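PDB 4Z8T: AvrRxo1-ORF1 from Xanthomonas oryzae pv. oryzicola, which is a type III effector with a polynucleotide kinase domain that probably transfers phosphate to a substrate and is bound by its interactor AvrRxo1-ORF2. Local coordinates for residues Arg224-Val227 with Ile228-Ile232; Tyr270-Thr274 with Ser275-Ser279; Gly77-Arg80 with Ile81-Lys85; Arg159-Arg162 with Glu163-Asp167; Glu129-Phe132 with Leu133-Phe137. All coordinates share one frame; numbering follows the deposited sequence.

Contacts 3 and 4 each bind a sulfate. In contact 3 the start of helix 78-85 binds one through backbone amides, and in contact 4 the loop before helix 163-176 binds another; the two contacts meet where Lys78 NZ lies 4.1 Å from Arg159 N. Contact 1, on helix 224-233, joins contact 4 through Tyr226 OH and Asp167 OD1, 2.6 Å apart in a probable hydrogen bond. It also reaches contact 2, where Arg224 NH1 is 2.9 Å from Ile273 O, again probably bonded. Contact 5, on helix 123-141, stands apart: its nearest atoms are about 10 Å from contact 4, with the centres about 18 Å apart.

Contact 1 of 5, residues Arg224-Val227 with Ile228-Ile232; sequences RMYV and IDRFI
Ile228 N and Asp229 N donate to Arg224 O and Met225 O in the i to i+4 ladder of helix 224-233, and Arg230 N follows with a 3.2 Å bond to Tyr226 O. One turn apart, Tyr226 and Arg230 form a cation-pi pair: Arg230 CZ stands 4.5 Å from the centroid of the Tyr226 ring. Bends in the arginine chain at chi2 (-75°) and chi3 (68°) fold its guanidinium back over one ring face. Arg230 NH2 leads, 3.1 Å above the plane of the Tyr226 ring and displaced toward the rim near CE2; the two planes are inclined by 52°, so this is no flat stack. The phenol hydroxyl is fixed separately by Asp167. Elsewhere around the helix, Val227 and Phe231 run side by side, Val227 CG1 meeting Phe231 CE1 at 4.1 Å, and both rest on Leu182 of strand 179-185. The edge of the Phe231 ring also meets a backbone oxygen, with CD1 3.3 Å from Val227 O. Asp229 engages the AvrRxo1-ORF2 chain through a hydrogen bond to His13 and a salt bridge to Lys17. These i to i+4 pairs belong to a helix packed between the central sheet of the P-loop NTPase fold and helix 163-176.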
# COMPACT_ATOMS: atom_id res chain seq x y z
N ARG A 224 -12.40 -12.40 3.26
CA ARG A 224 -13.38 -12.10 2.22
C ARG A 224 -13.41 -13.13 1.08
O ARG A 224 -14.49 -13.54 0.64
CB ARG A 224 -13.09 -10.70 1.67
CG ARG A 224 -14.01 -10.24 0.55
CD ARG A 224 -14.02 -8.73 0.53
NE ARG A 224 -14.95 -8.18 1.52
CZ ARG A 224 -14.76 -7.06 2.21
NH1 ARG A 224 -13.65 -6.36 2.07
NH2 ARG A 224 -15.71 -6.64 3.06
N MSE A 225 -12.24 -13.54 0.60
CA MSE A 225 -12.22 -14.43 -0.55
C MSE A 225 -12.71 -15.83 -0.18
O MSE A 225 -13.25 -16.55 -1.03
CB MSE A 225 -10.85 -14.44 -1.22
CG MSE A 225 -10.55 -13.10 -1.86
SE MSE A 225 -8.85 -13.09 -2.81
CE MSE A 225 -9.51 -13.64 -4.52
N TYR A 226 -12.56 -16.21 1.09
CA TYR A 226 -13.13 -17.47 1.56
C TYR A 226 -14.64 -17.46 1.42
O TYR A 226 -15.26 -18.45 1.01
CB TYR A 226 -12.75 -17.74 3.02
CG TYR A 226 -13.42 -18.97 3.59
CD1 TYR A 226 -14.68 -18.89 4.19
CD2 TYR A 226 -12.81 -20.21 3.51
CE1 TYR A 226 -15.30 -20.03 4.70
CE2 TYR A 226 -13.42 -21.34 4.02
CZ TYR A 226 -14.66 -21.24 4.61
OH TYR A 226 -15.27 -22.38 5.11
N VAL A 227 -15.26 -16.33 1.76
CA VAL A 227 -16.70 -16.21 1.61
C VAL A 227 -17.10 -16.34 0.14
O VAL A 227 -18.03 -17.06 -0.20
CB VAL A 227 -17.22 -14.88 2.19
CG1 VAL A 227 -18.74 -14.78 2.03
CG2 VAL A 227 -16.84 -14.77 3.65
N ILE A 228 -16.38 -15.64 -0.74
CA ILE A 228 -16.69 -15.66 -2.15
C ILE A 228 -16.57 -17.09 -2.69
O ILE A 228 -17.42 -17.53 -3.46
CB ILE A 228 -15.76 -14.71 -2.90
CG1 ILE A 228 -16.05 -13.29 -2.41
CG2 ILE A 228 -15.95 -14.84 -4.41
CD1 ILE A 228 -15.16 -12.22 -3.00
N ASP A 229 -15.54 -17.80 -2.23
CA ASP A 229 -15.31 -19.19 -2.66
C ASP A 229 -16.50 -20.07 -2.35
O ASP A 229 -16.81 -20.98 -3.10
CB ASP A 229 -14.07 -19.79 -1.96
CG ASP A 229 -12.78 -19.51 -2.70
OD1 ASP A 229 -12.82 -19.08 -3.86
OD2 ASP A 229 -11.71 -19.76 -2.10
N ARG A 230 -17.17 -19.81 -1.23
CA ARG A 230 -18.34 -20.63 -0.91
C ARG A 230 -19.44 -20.48 -1.95
O ARG A 230 -20.14 -21.46 -2.26
CB ARG A 230 -18.88 -20.32 0.49
CG ARG A 230 -17.85 -20.45 1.61
CD ARG A 230 -17.50 -21.89 1.99
NE ARG A 230 -16.78 -22.63 0.94
CZ ARG A 230 -15.50 -22.46 0.62
NH1 ARG A 230 -14.96 -23.21 -0.34
NH2 ARG A 230 -14.75 -21.54 1.22
N PHE A 231 -19.63 -19.26 -2.47
CA PHE A 231 -20.64 -19.03 -3.48
C PHE A 231 -20.20 -19.49 -4.86
O PHE A 231 -21.03 -19.97 -5.65
CB PHE A 231 -21.08 -17.56 -3.50
CG PHE A 231 -21.86 -17.16 -2.28
CD1 PHE A 231 -21.21 -16.83 -1.11
CD2 PHE A 231 -23.25 -17.15 -2.30
CE1 PHE A 231 -21.93 -16.47 0.02
CE2 PHE A 231 -23.98 -16.80 -1.16
CZ PHE A 231 -23.31 -16.46 -0.00
N ILE A 232 -18.92 -19.35 -5.16
CA ILE A 232 -18.40 -19.86 -6.43
C ILE A 232 -18.58 -21.38 -6.46
O ILE A 232 -18.93 -21.94 -7.50
CB ILE A 232 -16.92 -19.50 -6.62
CG1 ILE A 232 -16.77 -17.99 -6.83
CG2 ILE A 232 -16.33 -20.25 -7.82
CD1 ILE A 232 -15.34 -17.53 -6.96

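Contact 2 of 5, residues Tyr270-Thr274 with Ser275-Ser279; sequences YEKIT and SPQLS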
# COMPACT_ATOMS: atom_id res chain seq x y z
N TYR A 270 -11.02 -4.87 -6.27
CA TYR A 270 -11.03 -6.25 -5.77
C TYR A 270 -9.66 -6.63 -5.22
O TYR A 270 -9.56 -7.24 -4.15
CB TYR A 270 -11.43 -7.20 -6.90
CG TYR A 270 -11.80 -8.61 -6.47
CD1 TYR A 270 -12.61 -8.85 -5.37
CD2 TYR A 270 -11.37 -9.70 -7.20
CE1 TYR A 270 -12.98 -10.15 -5.00
CE2 TYR A 270 -11.73 -11.01 -6.83
CZ TYR A 270 -12.52 -11.23 -5.73
OH TYR A 270 -12.87 -12.52 -5.39
N GLU A 271 -8.62 -6.26 -5.94
CA GLU A 271 -7.25 -6.47 -5.46
C GLU A 271 -7.03 -5.76 -4.12
O GLU A 271 -6.45 -6.31 -3.19
CB GLU A 271 -6.23 -6.02 -6.52
CG GLU A 271 -4.77 -6.30 -6.13
CD GLU A 271 -3.78 -5.94 -7.22
OE1 GLU A 271 -4.21 -5.42 -8.28
OE2 GLU A 271 -2.56 -6.18 -7.03
N LYS A 272 -7.52 -4.55 -4.04
CA LYS A 272 -7.33 -3.82 -2.83
C LYS A 272 -8.09 -4.30 -1.58
O LYS A 272 -7.55 -4.40 -0.52
CB LYS A 272 -7.57 -2.33 -3.11
CG LYS A 272 -7.38 -1.41 -2.00
CD LYS A 272 -7.94 -0.03 -2.30
CE LYS A 272 -6.94 0.79 -3.08
NZ LYS A 272 -5.54 0.43 -2.73
N ILE A 273 -9.34 -4.61 -1.77
CA ILE A 273 -10.22 -4.82 -0.62
C ILE A 273 -10.29 -6.28 -0.16
O ILE A 273 -11.13 -6.66 0.66
CB ILE A 273 -11.63 -4.18 -0.82
CG1 ILE A 273 -12.46 -4.97 -1.82
CG2 ILE A 273 -11.48 -2.68 -1.22
CD1 ILE A 273 -13.88 -4.40 -2.03
N THR A 274 -9.37 -7.09 -0.67
CA THR A 274 -9.22 -8.46 -0.21
C THR A 274 -7.94 -8.63 0.62
O THR A 274 -7.53 -9.76 0.94
CB THR A 274 -9.22 -9.45 -1.39
OG1 THR A 274 -8.24 -9.02 -2.35
CG2 THR A 274 -10.59 -9.50 -2.07
N SER A 275 -7.34 -7.49 0.97
CA SER A 275 -6.08 -7.43 1.72
C SER A 275 -6.12 -6.30 2.76
O SER A 275 -6.64 -5.22 2.49
CB SER A 275 -4.93 -7.21 0.73
OG SER A 275 -3.88 -6.45 1.31
N PRO A 276 -5.56 -6.53 3.95
CA PRO A 276 -5.62 -5.50 5.01
C PRO A 276 -4.56 -4.38 4.96
O PRO A 276 -4.61 -3.48 5.81
CB PRO A 276 -5.44 -6.32 6.29
CG PRO A 276 -4.63 -7.50 5.86
CD PRO A 276 -5.05 -7.82 4.45
N GLN A 277 -3.65 -4.40 4.01
CA GLN A 277 -2.64 -3.38 3.92
C GLN A 277 -1.81 -3.19 5.21
O GLN A 277 -1.55 -2.09 5.58
CB GLN A 277 -3.19 -2.04 3.42
CG GLN A 277 -4.41 -2.07 2.50
CD GLN A 277 -4.20 -2.78 1.17
OE1 GLN A 277 -3.08 -2.97 0.71
NE2 GLN A 277 -5.29 -3.14 0.55
N LEU A 278 -1.44 -4.29 5.86
CA LEU A 278 -0.53 -4.32 7.02
C LEU A 278 0.97 -4.13 6.69
O LEU A 278 1.41 -4.46 5.61
CB LEU A 278 -0.69 -5.64 7.83
CG LEU A 278 -2.17 -5.88 8.01
CD1 LEU A 278 -2.55 -7.20 8.69
CD2 LEU A 278 -2.73 -4.67 8.72
N SER A 279 1.72 -3.61 7.67
CA SER A 279 3.18 -3.48 7.62
C SER A 279 3.68 -3.91 8.97
O SER A 279 2.92 -4.02 9.91
CB SER A 279 3.67 -2.07 7.29
OG SER A 279 3.29 -1.12 8.23
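Lys272, Ser275 and Gln277 make a local contact round the turn where helix 267-272 ends and the chain runs into the loop leading to helix 291-298. Ile273 is the first residue to leave helical angles, and the turn is held loosely: Ser275 N gives Lys272 O a weak bond of 3.4 Å. A firmer tie comes from a side chain, as Thr274 OG1 donates to Tyr270 O over 2.9 Å, lying in the carbonyl plane. With chi1 at 52° the threonine hydroxyl sits between its own backbone N and carbonyl carbon, from where it reaches back to the last full turn. The same OG1 has a weak bond to Asn20 of the AvrRxo1-ORF2 chain.

Beyond Pro276, Gln277 N points at Ser275 OG over a long, weak 3.4 Å, in the manner of an ST turn. The glutamine bends at chi2 (-63°) and returns toward the helix, crossing the Lys272 chain at about a right angle. Its NE2 comes to 3.7 Å from Lys272 CG and to 2.8 Å from Lys272 O, but the angle is too poor for a hydrogen bond to that oxygen.

Outside the turn, Arg224 bonds Ile273 O, Arg221 bonds Ser275 O, and the side chain of Lys272 is about 3 Å from a bound sulfate at nearest atoms. Two carbonyls of the turn, of Ile273 and Ser275, thus find arginine donors from neighbouring helices, while the nearby sulfate, probably from the crystallisation liquor, is consistent with a locally positive surface at Lys272.

Contact 3 of 5, residues Gly77-Arg80 with Ile81-Lys85; sequences GKTR and IATKK. With SO4 (sulfate ion), chain D.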
# COMPACT_ATOMS: atom_id res chain seq x y z
N GLY A 77 -21.17 1.66 5.86
CA GLY A 77 -22.28 2.03 4.99
C GLY A 77 -23.25 0.90 4.73
O GLY A 77 -23.96 0.91 3.73
N LYS A 78 -23.29 -0.07 5.64
CA LYS A 78 -24.11 -1.26 5.46
C LYS A 78 -25.59 -0.94 5.34
O LYS A 78 -26.28 -1.48 4.47
CB LYS A 78 -23.85 -2.27 6.60
CG LYS A 78 -22.39 -2.74 6.64
CD LYS A 78 -22.07 -3.55 7.89
CE LYS A 78 -22.81 -4.86 7.92
NZ LYS A 78 -22.26 -5.78 8.98
N THR A 79 -26.08 -0.06 6.21
CA THR A 79 -27.50 0.28 6.19
C THR A 79 -27.96 0.90 4.87
O THR A 79 -28.98 0.50 4.31
CB THR A 79 -27.85 1.17 7.38
OG1 THR A 79 -27.57 0.45 8.59
CG2 THR A 79 -29.32 1.55 7.35
N ARG A 80 -27.18 1.84 4.34
CA ARG A 80 -27.50 2.45 3.06
C ARG A 80 -27.49 1.44 1.92
O ARG A 80 -28.34 1.48 1.03
CB ARG A 80 -26.54 3.62 2.78
CG ARG A 80 -26.94 4.46 1.59
CD ARG A 80 -25.94 5.59 1.35
NE ARG A 80 -26.03 6.08 -0.02
CZ ARG A 80 -26.95 6.94 -0.44
NH1 ARG A 80 -27.86 7.39 0.40
NH2 ARG A 80 -26.96 7.34 -1.71
N ILE A 81 -26.53 0.52 1.94
CA ILE A 81 -26.51 -0.55 0.92
C ILE A 81 -27.75 -1.45 0.99
O ILE A 81 -28.36 -1.76 -0.04
CB ILE A 81 -25.22 -1.39 1.00
CG1 ILE A 81 -24.05 -0.61 0.39
CG2 ILE A 81 -25.39 -2.72 0.26
CD1 ILE A 81 -24.14 -0.40 -1.12
N ALA A 82 -28.14 -1.86 2.20
CA ALA A 82 -29.36 -2.65 2.36
C ALA A 82 -30.57 -1.91 1.79
O ALA A 82 -31.38 -2.49 1.06
CB ALA A 82 -29.57 -3.00 3.83
N THR A 83 -30.66 -0.62 2.11
CA THR A 83 -31.78 0.21 1.69
C THR A 83 -31.87 0.36 0.17
O THR A 83 -32.96 0.31 -0.41
CB THR A 83 -31.69 1.60 2.35
OG1 THR A 83 -31.72 1.45 3.78
CG2 THR A 83 -32.82 2.52 1.89
N LYS A 84 -30.73 0.52 -0.48
CA LYS A 84 -30.68 0.85 -1.89
C LYS A 84 -30.54 -0.37 -2.79
O LYS A 84 -31.07 -0.39 -3.92
CB LYS A 84 -29.49 1.77 -2.11
CG LYS A 84 -29.24 2.22 -3.53
CD LYS A 84 -28.02 3.13 -3.56
CE LYS A 84 -27.78 3.73 -4.93
NZ LYS A 84 -26.87 4.91 -4.82
N LYS A 85 -29.82 -1.38 -2.31
CA LYS A 85 -29.43 -2.49 -3.18
C LYS A 85 -30.14 -3.80 -2.89
O LYS A 85 -29.91 -4.79 -3.58
CB LYS A 85 -27.90 -2.70 -3.12
CG LYS A 85 -27.09 -1.47 -3.45
CD LYS A 85 -27.53 -0.83 -4.77
CE LYS A 85 -27.31 -1.75 -5.98
NZ LYS A 85 -27.76 -1.10 -7.24
S SO4 D . -24.01 2.45 8.28
O1 SO4 D . -22.59 2.73 8.16
O2 SO4 D . -24.76 2.95 7.13
O3 SO4 D . -24.48 3.14 9.49
O4 SO4 D . -24.23 1.02 8.44
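Thr79 O is gripped twice by Thr83, whose OG1 lies 2.9 Å from it and whose N lies 3.0 Å from it. The hydroxyl approaches from above the carbonyl plane, 39° out of it, and the backbone N comes in closer to that plane; a chi1 of -60° turns Thr83 OG1 back along the helix to that oxygen. At the start of the same helix the amides face a sulfate. Gly77 N bonds sulfate O1 at 2.9 Å. Thr79 N makes a nearly straight bond (171°) of 3.1 Å to sulfate O4. A weak second bond from the same amide goes to O2. Gly77, the N-cap residue, has a positive phi that calls for glycine; its O accepts from Ile81 N at 3.2 Å, the first bond of the helical ladder.

Lys78 turns away from this sulfate, and its NZ is held by the carbonyls of Leu70, Gly72 and Lys158. On the exposed flank the long chains of Arg80 and Lys84 run side by side, pointing the same way, and bring the like charges of Arg80 NH2 and Lys84 NZ to 3.9 Å. Ile81 packs inward on Ile185 and Phe243 of the central sheet. A strand-loop-helix with Gly72 and Gly77-Lys78-Thr79, its amides turned to an oxyanion, fits the P-loop (Walker A) motif; the sulfate probably marks the place of a nucleotide phosphate.

Contact 4 of 5, residues Arg159-Arg162 with Glu163-Asp167; sequences RLSR and EYEID. With SO4 (sulfate ion), chain C.
Arg162, Glu165 and Leu160 carry this contact at the start of helix 163-176. Arg162 is the N-cap residue. Its N donates to Glu165 OE1 over 3.1 Å, almost straight at 171°, meeting the carboxylate on its anti side; the glutamate supplies its half of a capping box. Arg162 O accepts from Ile166 N at 3.1 Å, the first full helical bond. The side chain of Arg162 runs extended past Tyr164, with CB 3.9 Å from Tyr164 CE1, and its guanidinium plane is turned only 5° from that of the ring. Tyr164 OH is bonded to Asp56 of the AvrRxo1-ORF2 chain. Leu160 makes the apolar part, its CB lying 4.0 Å from Ile166 CD1.

A sulfate lies against Glu165, its O1 2.7 Å from Glu165 OE1. Ser161 holds its O1 from two atoms, with N at 2.9 Å and OG at 2.7 Å; chi1 of 60° turns the hydroxyl to the same oxygen as the amide. Arg159 NH1 grips O2 at 2.9 Å, the ion lying at the edge of the guanidinium; Asn73 holds NE, and Thr74, with Ser98 of the AvrRxo1-ORF2 chain, holds NH2. A water accepts a hydrogen bond from Leu160 N and lies beside Glu165 OE2 and the sulfate. An anion held by one amide, a hydroxyl and an arginine beside the P-loop is consistent with a phosphate-binding pocket of such a kinase.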
# COMPACT_ATOMS: atom_id res chain seq x y z
N ARG A 159 -20.84 -8.35 11.79
CA ARG A 159 -19.63 -8.19 10.99
C ARG A 159 -19.38 -9.40 10.09
O ARG A 159 -18.98 -9.24 8.93
CB ARG A 159 -18.42 -7.94 11.88
CG ARG A 159 -17.15 -7.60 11.08
CD ARG A 159 -15.95 -7.25 11.95
NE ARG A 159 -16.17 -6.00 12.69
CZ ARG A 159 -16.57 -5.94 13.95
NH1 ARG A 159 -16.80 -7.05 14.63
NH2 ARG A 159 -16.77 -4.76 14.53
N LEU A 160 -19.62 -10.60 10.64
CA LEU A 160 -19.48 -11.87 9.92
C LEU A 160 -18.10 -12.00 9.28
O LEU A 160 -17.97 -12.45 8.14
CB LEU A 160 -20.57 -12.03 8.85
CG LEU A 160 -22.01 -11.99 9.37
CD1 LEU A 160 -23.00 -11.94 8.21
CD2 LEU A 160 -22.31 -13.18 10.28
N SER A 161 -17.06 -11.62 10.02
CA SER A 161 -15.74 -11.55 9.42
C SER A 161 -15.15 -12.94 9.18
O SER A 161 -14.72 -13.25 8.06
CB SER A 161 -14.79 -10.64 10.21
OG SER A 161 -14.59 -11.06 11.55
N ARG A 162 -15.22 -13.81 10.19
CA ARG A 162 -14.39 -15.01 10.18
C ARG A 162 -15.02 -16.28 9.62
O ARG A 162 -16.24 -16.40 9.55
CB ARG A 162 -13.83 -15.27 11.58
CG ARG A 162 -13.12 -14.05 12.12
CD ARG A 162 -12.22 -14.38 13.28
NE ARG A 162 -11.78 -13.15 13.93
CZ ARG A 162 -10.67 -12.50 13.60
NH1 ARG A 162 -10.37 -11.38 14.25
NH2 ARG A 162 -9.88 -12.95 12.65
N GLU A 163 -14.16 -17.21 9.20
CA GLU A 163 -14.61 -18.45 8.59
C GLU A 163 -15.63 -19.19 9.44
O GLU A 163 -16.67 -19.61 8.93
CB GLU A 163 -13.42 -19.37 8.27
CG GLU A 163 -12.54 -18.89 7.14
CD GLU A 163 -11.53 -19.94 6.73
OE1 GLU A 163 -10.63 -19.61 5.92
OE2 GLU A 163 -11.64 -21.09 7.21
N TYR A 164 -15.37 -19.33 10.73
CA TYR A 164 -16.28 -20.10 11.58
C TYR A 164 -17.68 -19.49 11.62
O TYR A 164 -18.67 -20.22 11.67
CB TYR A 164 -15.73 -20.34 12.99
CG TYR A 164 -15.78 -19.16 13.94
CD1 TYR A 164 -14.72 -18.27 14.02
CD2 TYR A 164 -16.87 -18.96 14.78
CE1 TYR A 164 -14.75 -17.21 14.89
CE2 TYR A 164 -16.90 -17.89 15.66
CZ TYR A 164 -15.84 -17.02 15.71
OH TYR A 164 -15.85 -15.95 16.57
N GLU A 165 -17.75 -18.17 11.56
CA GLU A 165 -19.04 -17.50 11.61
C GLU A 165 -19.80 -17.72 10.30
O GLU A 165 -20.99 -18.06 10.30
CB GLU A 165 -18.85 -16.00 11.87
CG GLU A 165 -18.04 -15.68 13.12
CD GLU A 165 -17.84 -14.19 13.34
OE1 GLU A 165 -17.27 -13.52 12.45
OE2 GLU A 165 -18.23 -13.68 14.41
N ILE A 166 -19.10 -17.51 9.19
CA ILE A 166 -19.66 -17.74 7.87
C ILE A 166 -20.14 -19.19 7.72
O ILE A 166 -21.26 -19.43 7.25
CB ILE A 166 -18.63 -17.36 6.78
CG1 ILE A 166 -18.41 -15.84 6.78
CG2 ILE A 166 -19.07 -17.83 5.42
CD1 ILE A 166 -19.64 -15.06 6.36
N ASP A 167 -19.31 -20.15 8.14
CA ASP A 167 -19.68 -21.56 8.07
C ASP A 167 -20.94 -21.85 8.87
O ASP A 167 -21.80 -22.62 8.44
CB ASP A 167 -18.54 -22.45 8.61
CG ASP A 167 -17.36 -22.54 7.67
OD1 ASP A 167 -17.49 -22.16 6.49
OD2 ASP A 167 -16.29 -23.02 8.12
S SO4 C . -16.62 -10.76 14.27
O1 SO4 C . -16.98 -10.88 12.86
O2 SO4 C . -15.62 -9.72 14.46
O3 SO4 C . -16.08 -12.03 14.75
O4 SO4 C . -17.81 -10.43 15.05
O HOH W 1 -20.03 -11.40 13.47

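Contact 5 of 5, residues Glu129-Phe132 with Leu133-Phe137; sequences ESSF and LADRF
Phe132 and Leu133, neighbours in sequence on helix 123-141, make the apolar contact: Phe132 CE2 meets Leu133 CD2 at 3.6 Å, the two side chains crossing at a slant. With Phe132 chi1 at 154°, some way from fully anti, the ring leans over so that its CD2-CE2 side meets Leu133 CD2. In the plane of the ring, at its edge, lies Glu129 O, the same carbonyl that Leu133 CG approaches to 3.5 Å. Aromatic neighbours lie round Phe132, whose ring also meets Trp32 and His40, while Leu133 touches His40 and Leu111.

These neighbours place the helix in the fold. It packs against the long helix 34-60 and against helix 108-113, and touches neither sulfate of contacts 3 and 4.

Backbone bonds follow the i to i+4 pattern, from Leu133 N to Glu129 O at 3.0 Å through to Arg136 N to Phe132 O at 3.1 Å.

Polar side chains find their main partners outside the turn. Glu129 forms a salt bridge with Arg36 and is also bonded by Thr6 and His40, a grip from several donors that would favour its charged form. Ser130 OG is tied to His127 O and Lys108. Asp135 OD2 passes 3.4 Å from Ser131 O, two acceptors side by side, and is engaged by a salt bridge to Arg59 of the AvrRxo1-ORF2 chain.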
# COMPACT_ATOMS: atom_id res chain seq x y z
N GLU A 129 -25.02 -9.30 28.03
CA GLU A 129 -26.45 -9.53 28.10
C GLU A 129 -27.14 -9.40 26.74
O GLU A 129 -28.03 -10.18 26.39
CB GLU A 129 -27.07 -8.57 29.12
CG GLU A 129 -28.53 -8.85 29.43
CD GLU A 129 -29.09 -7.85 30.41
OE1 GLU A 129 -28.50 -6.75 30.55
OE2 GLU A 129 -30.13 -8.15 31.04
N SER A 130 -26.73 -8.41 25.95
CA SER A 130 -27.37 -8.19 24.65
C SER A 130 -27.02 -9.34 23.71
O SER A 130 -27.84 -9.72 22.87
CB SER A 130 -26.96 -6.84 24.05
OG SER A 130 -25.67 -6.89 23.49
N SER A 131 -25.82 -9.89 23.87
CA SER A 131 -25.38 -11.01 23.03
C SER A 131 -26.19 -12.25 23.39
O SER A 131 -26.64 -12.99 22.51
CB SER A 131 -23.88 -11.25 23.20
OG SER A 131 -23.44 -12.29 22.35
N PHE A 132 -26.39 -12.46 24.68
CA PHE A 132 -27.25 -13.54 25.16
C PHE A 132 -28.66 -13.43 24.58
O PHE A 132 -29.24 -14.42 24.12
CB PHE A 132 -27.27 -13.54 26.69
CG PHE A 132 -28.51 -14.14 27.27
CD1 PHE A 132 -28.65 -15.51 27.37
CD2 PHE A 132 -29.52 -13.32 27.74
CE1 PHE A 132 -29.80 -16.06 27.91
CE2 PHE A 132 -30.67 -13.87 28.29
CZ PHE A 132 -30.81 -15.25 28.37
N LEU A 133 -29.23 -12.23 24.59
CA LEU A 133 -30.56 -12.04 24.02
C LEU A 133 -30.56 -12.29 22.51
O LEU A 133 -31.51 -12.86 21.99
CB LEU A 133 -31.10 -10.64 24.32
CG LEU A 133 -31.50 -10.40 25.77
CD1 LEU A 133 -32.18 -9.04 25.90
CD2 LEU A 133 -32.42 -11.51 26.29
N ALA A 134 -29.51 -11.86 21.82
CA ALA A 134 -29.46 -12.06 20.37
C ALA A 134 -29.43 -13.54 20.04
O ALA A 134 -30.02 -13.98 19.05
CB ALA A 134 -28.25 -11.35 19.77
N ASP A 135 -28.73 -14.31 20.87
CA ASP A 135 -28.61 -15.75 20.62
C ASP A 135 -29.92 -16.46 20.89
O ASP A 135 -30.30 -17.40 20.17
CB ASP A 135 -27.49 -16.34 21.46
CG ASP A 135 -26.13 -15.88 21.01
OD1 ASP A 135 -26.00 -15.46 19.84
OD2 ASP A 135 -25.18 -15.96 21.82
N ARG A 136 -30.64 -16.02 21.92
CA ARG A 136 -31.96 -16.57 22.17
C ARG A 136 -32.91 -16.18 21.04
O ARG A 136 -33.73 -16.98 20.60
CB ARG A 136 -32.49 -16.10 23.52
CG ARG A 136 -33.89 -16.57 23.80
CD ARG A 136 -34.05 -17.18 25.19
NE ARG A 136 -35.45 -17.12 25.61
CZ ARG A 136 -36.41 -17.88 25.10
NH1 ARG A 136 -37.66 -17.74 25.53
NH2 ARG A 136 -36.14 -18.78 24.16
N PHE A 137 -32.76 -14.95 20.56
CA PHE A 137 -33.60 -14.44 19.48
C PHE A 137 -33.35 -15.26 18.21
O PHE A 137 -34.29 -15.76 17.58
CB PHE A 137 -33.30 -12.94 19.28
CG PHE A 137 -34.01 -12.29 18.13
CD1 PHE A 137 -35.37 -12.47 17.91
CD2 PHE A 137 -33.31 -11.45 17.27
CE1 PHE A 137 -36.00 -11.85 16.84
CE2 PHE A 137 -33.94 -10.82 16.21
CZ PHE A 137 -35.29 -11.02 16.00